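Local coordinates for Lmo0135 protein (Listeria monocytogenes EGD-e, PDB 5ISU) that probably binds peptides outside the cell as the substrate-binding component of an ABC transporter, at residues A[97-100]-A[101-104]; A[162-165]-A[166-169]. All coordinates share one frame; numbering follows the deposited sequence.

Contact 1: residues A[97-100]-A[101-104]; sequences VFTV and NSIL
The carbonyl oxygen of Thr-99 is gripped twice from one face of its plane. Ser-102 OG donates to Thr-99 O at 2.7 Å and Ile-103 N to the same Thr-99 O at 3.0 Å. The hydroxyl can share the acceptor with the helical amide because it meets the C=O at a steep 117°, whereas the amide lies closer to the line of the carbonyl. Ser-102 turns OG between its own backbone N and carbonyl carbon (chi1 72°), a crowded position that a small residue tolerates and that directs the hydroxyl back along the helix. Serine thus hides its polar end in a buried place, and OG also receives a bond from Asn-34 ND2.

The same residue uses its CB differently: it sits over one face of the Phe-98 ring, 4.2 Å above the plane and displaced toward the rim. On another side of the helix, one turn apart, Val-100 and Leu-104 lie side by side and point the same way, with Val-100 CG1 and Leu-104 CD1 3.9 Å apart. Leu-104 N makes the helical bond to Val-100 O at 2.9 Å. Val-97 and Asn-101 form a similar lateral pair. With its CG1 anti to the backbone N (chi1 174°), Val-97 sets that methyl 3.4 Å from Asn-101 OD1, a polar residue at the exposed border, where it also touches Val-125.

Phe-98 touches helix 156-159. Thr-99 OG1 bonds to Asp-95 O one turn back and accepts from Ile-154 N. These are the last two turns of helix 93-104, whose valines and Leu-104 pack on strand 121-129 of the five-stranded antiparallel sheet in this solute-binding protein fold.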
loop_
_atom_site.group_PDB
_atom_site.type_symbol
_atom_site.label_atom_id
_atom_site.label_comp_id
_atom_site.label_asym_id
_atom_site.label_seq_id
_atom_site.Cartn_x
_atom_site.Cartn_y
_atom_site.Cartn_z
ATOM N N VAL A 97 -6.069 23.549 -6.665
ATOM C CA VAL A 97 -4.878 24.366 -6.922
ATOM C C VAL A 97 -4.116 24.621 -5.634
ATOM O O VAL A 97 -2.881 24.488 -5.598
ATOM C CB VAL A 97 -5.240 25.728 -7.552
ATOM C CG1 VAL A 97 -4.008 26.631 -7.676
ATOM C CG2 VAL A 97 -5.886 25.537 -8.915
ATOM N N PHE A 98 -4.849 25.010 -4.593
ATOM C CA PHE A 98 -4.232 25.276 -3.305
ATOM C C PHE A 98 -3.563 24.026 -2.745
ATOM O O PHE A 98 -2.470 24.105 -2.187
ATOM C CB PHE A 98 -5.246 25.830 -2.284
ATOM C CG PHE A 98 -4.736 25.802 -0.875
ATOM C CD1 PHE A 98 -3.899 26.799 -0.411
ATOM C CD2 PHE A 98 -5.047 24.745 -0.034
ATOM C CE1 PHE A 98 -3.399 26.761 0.873
ATOM C CE2 PHE A 98 -4.547 24.689 1.255
ATOM C CZ PHE A 98 -3.720 25.700 1.710
ATOM N N THR A 99 -4.211 22.880 -2.887
ATOM C CA THR A 99 -3.629 21.644 -2.349
ATOM C C THR A 99 -2.290 21.306 -3.020
ATOM O O THR A 99 -1.314 20.991 -2.332
ATOM C CB THR A 99 -4.579 20.436 -2.439
ATOM O OG1 THR A 99 -5.830 20.736 -1.788
ATOM C CG2 THR A 99 -3.946 19.238 -1.753
ATOM N N VAL A 100 -2.238 21.415 -4.345
ATOM C CA VAL A 100 -1.012 21.116 -5.085
ATOM C C VAL A 100 0.099 22.094 -4.708
ATOM O O VAL A 100 1.239 21.677 -4.507
ATOM C CB VAL A 100 -1.226 21.142 -6.614
ATOM C CG1 VAL A 100 0.110 21.026 -7.374
ATOM C CG2 VAL A 100 -2.177 20.049 -7.033
ATOM N N ASN A 101 -0.235 23.379 -4.606
ATOM C CA ASN A 101 0.764 24.399 -4.220
ATOM C C ASN A 101 1.239 24.173 -2.786
ATOM O O ASN A 101 2.410 24.422 -2.478
ATOM C CB ASN A 101 0.222 25.826 -4.398
ATOM C CG ASN A 101 -0.013 26.195 -5.865
ATOM O OD1 ASN A 101 -0.927 26.957 -6.184
ATOM N ND2 ASN A 101 0.798 25.652 -6.756
ATOM N N SER A 102 0.352 23.679 -1.920
ATOM C CA SER A 102 0.742 23.413 -0.529
ATOM C C SER A 102 1.665 22.170 -0.455
ATOM O O SER A 102 2.501 22.076 0.439
ATOM C CB SER A 102 -0.477 23.282 0.399
ATOM O OG SER A 102 -1.179 22.069 0.166
ATOM N N ILE A 103 1.533 21.243 -1.405
ATOM C CA ILE A 103 2.421 20.057 -1.466
ATOM C C ILE A 103 3.766 20.444 -2.095
ATOM O O ILE A 103 4.831 19.954 -1.677
ATOM C CB ILE A 103 1.790 18.900 -2.276
ATOM C CG1 ILE A 103 0.599 18.304 -1.518
ATOM C CG2 ILE A 103 2.803 17.783 -2.528
ATOM C CD1 ILE A 103 -0.153 17.235 -2.289
ATOM N N LEU A 104 3.712 21.295 -3.120
ATOM C CA LEU A 104 4.929 21.757 -3.790
ATOM C C LEU A 104 5.803 22.610 -2.882
ATOM O O LEU A 104 7.019 22.626 -3.022
ATOM C CB LEU A 104 4.589 22.555 -5.061
ATOM C CG LEU A 104 4.117 21.762 -6.285
ATOM C CD1 LEU A 104 3.671 22.711 -7.388
ATOM C CD2 LEU A 104 5.218 20.829 -6.787
#

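Contact 2: residues A[162-165]-A[166-169]; sequences VENI and EKSD
The side chains of Asn-164 and Lys-167 cross obliquely, the amide meeting CB and CD of the lysine stem. Lys-167 CD lies 3.8 Å from Asn-164 OD1 and 4.0 Å from Asn-164 ND2, so the aliphatic part of the lysine runs past the polar end of the amide. Two torsions bring this about: Asn-164 places CG anti to its backbone N (chi1 -172°), carrying the amide forward over the next residues, and Lys-167 bends at chi2 (53°), bringing CD back to it. Lysine suits this exposed place, since its long stem can pack on the amide while the charged amine stays at the surface, bent back near Asn-164 ND2.

The main polar link under the crossing runs from Lys-167 N to Asn-164 OD1, 3.2 Å long. Its donor stands well above the amide plane, 56° out of it, so the bond misses the usual lone-pair direction. Glu-166 brings CB to 3.8 Å from the same Asn-164 OD1.

Beyond the pair, Ser-168 N makes two weak bonds, to Asn-164 O at 3.2 Å and to Ile-165 O at 3.3 Å. Ser-168 CB lies against Val-162 CG1 at 3.9 Å, a small side chain fitting beside a branched one, while its OG accepts from Lys-170 N. Ile-165, the buried apolar member, packs on Asn-32 and Tyr-35.

Residues 165 to 168 form a type I beta turn, and the weak bond to Asn-164 O makes the stretch resemble one turn of helix. An asparagine whose side-chain oxygen takes the amide three residues ahead recalls the start of a helix, here within the loop between helix 156-159 and strand 180-186.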
loop_
_atom_site.group_PDB
_atom_site.type_symbol
_atom_site.label_atom_id
_atom_site.label_comp_id
_atom_site.label_asym_id
_atom_site.label_seq_id
_atom_site.Cartn_x
_atom_site.Cartn_y
_atom_site.Cartn_z
ATOM N N VAL A 162 -1.511 29.231 6.663
ATOM C CA VAL A 162 -0.980 28.428 7.768
ATOM C C VAL A 162 0.458 28.077 7.400
ATOM O O VAL A 162 0.699 27.482 6.345
ATOM C CB VAL A 162 -1.798 27.149 8.008
ATOM C CG1 VAL A 162 -1.099 26.245 9.019
ATOM C CG2 VAL A 162 -3.211 27.497 8.476
ATOM N N GLU A 163 1.404 28.435 8.266
ATOM C CA GLU A 163 2.821 28.194 7.988
ATOM C C GLU A 163 3.250 26.742 8.085
ATOM O O GLU A 163 4.070 26.299 7.285
ATOM C CB GLU A 163 3.719 29.028 8.894
ATOM C CG GLU A 163 3.552 30.530 8.750
ATOM C CD GLU A 163 4.822 31.271 9.124
ATOM O OE1 GLU A 163 5.887 30.845 8.624
ATOM O OE2 GLU A 163 4.772 32.284 9.873
ATOM N N ASN A 164 2.749 26.019 9.089
ATOM C CA ASN A 164 3.067 24.592 9.251
ATOM C C ASN A 164 1.759 23.799 9.313
ATOM O O ASN A 164 1.120 23.686 10.363
ATOM C CB ASN A 164 3.946 24.335 10.482
ATOM C CG ASN A 164 4.438 22.889 10.559
ATOM O OD1 ASN A 164 3.766 21.959 10.098
ATOM N ND2 ASN A 164 5.613 22.697 11.151
ATOM N N ILE A 165 1.394 23.227 8.174
ATOM C CA ILE A 165 0.148 22.504 8.046
ATOM C C ILE A 165 0.136 21.214 8.851
ATOM O O ILE A 165 -0.868 20.920 9.499
ATOM C CB ILE A 165 -0.201 22.225 6.565
ATOM C CG1 ILE A 165 -0.345 23.552 5.809
ATOM C CG2 ILE A 165 -1.503 21.439 6.459
ATOM C CD1 ILE A 165 -0.545 23.411 4.317
ATOM N N GLU A 166 1.241 20.474 8.847
ATOM C CA GLU A 166 1.301 19.197 9.562
ATOM C C GLU A 166 1.065 19.327 11.088
ATOM O O GLU A 166 0.476 18.437 11.693
ATOM C CB GLU A 166 2.629 18.466 9.270
ATOM C CG GLU A 166 2.698 17.025 9.795
ATOM C CD GLU A 166 4.024 16.315 9.492
ATOM O OE1 GLU A 166 5.088 16.977 9.512
ATOM O OE2 GLU A 166 4.009 15.073 9.271
ATOM N N LYS A 167 1.503 20.429 11.695
ATOM C CA LYS A 167 1.365 20.634 13.151
ATOM C C LYS A 167 0.156 21.475 13.562
ATOM O O LYS A 167 -0.170 21.526 14.740
ATOM C CB LYS A 167 2.657 21.240 13.751
ATOM C CG LYS A 167 3.780 20.241 14.044
ATOM C CD LYS A 167 4.134 19.382 12.833
ATOM C CE LYS A 167 5.328 18.464 13.067
ATOM N NZ LYS A 167 6.594 19.218 13.245
ATOM N N SER A 168 -0.497 22.125 12.602
ATOM C CA SER A 168 -1.666 22.981 12.878
ATOM C C SER A 168 -2.762 22.299 13.704
ATOM O O SER A 168 -3.149 21.162 13.422
ATOM C CB SER A 168 -2.279 23.480 11.562
ATOM O OG SER A 168 -3.449 24.254 11.784
ATOM N N ASP A 169 -3.261 23.021 14.709
ATOM C CA ASP A 169 -4.334 22.521 15.578
ATOM C C ASP A 169 -5.655 22.386 14.804
ATOM O O ASP A 169 -6.600 21.749 15.275
ATOM C CB ASP A 169 -4.455 23.325 16.910
ATOM C CG ASP A 169 -4.689 24.832 16.715
ATOM O OD1 ASP A 169 -5.121 25.265 15.627
ATOM O OD2 ASP A 169 -4.458 25.594 17.692
#

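In the fold
From the N terminus, contact 1 comes first, in the last two turns of helix 93-104, which follows strand 74-79. The chain then runs through strands 117-118, 121-129 and 132-136 of the five-stranded sheet and through helices 144-148 and 156-159 before contact 2 forms in the loop ahead of strand 180-186. The two are in series, neither enclosing nor crossing the other, and each closes only a local turn. In space they meet: Ser-102 CB packs against Ile-165 CD1 at 3.9 Å. Just beyond the helix, Lys-107 salt-bridges Glu-163 and Gln-108 bonds to Ile-165 N, tying the 162-169 loop to the helix end.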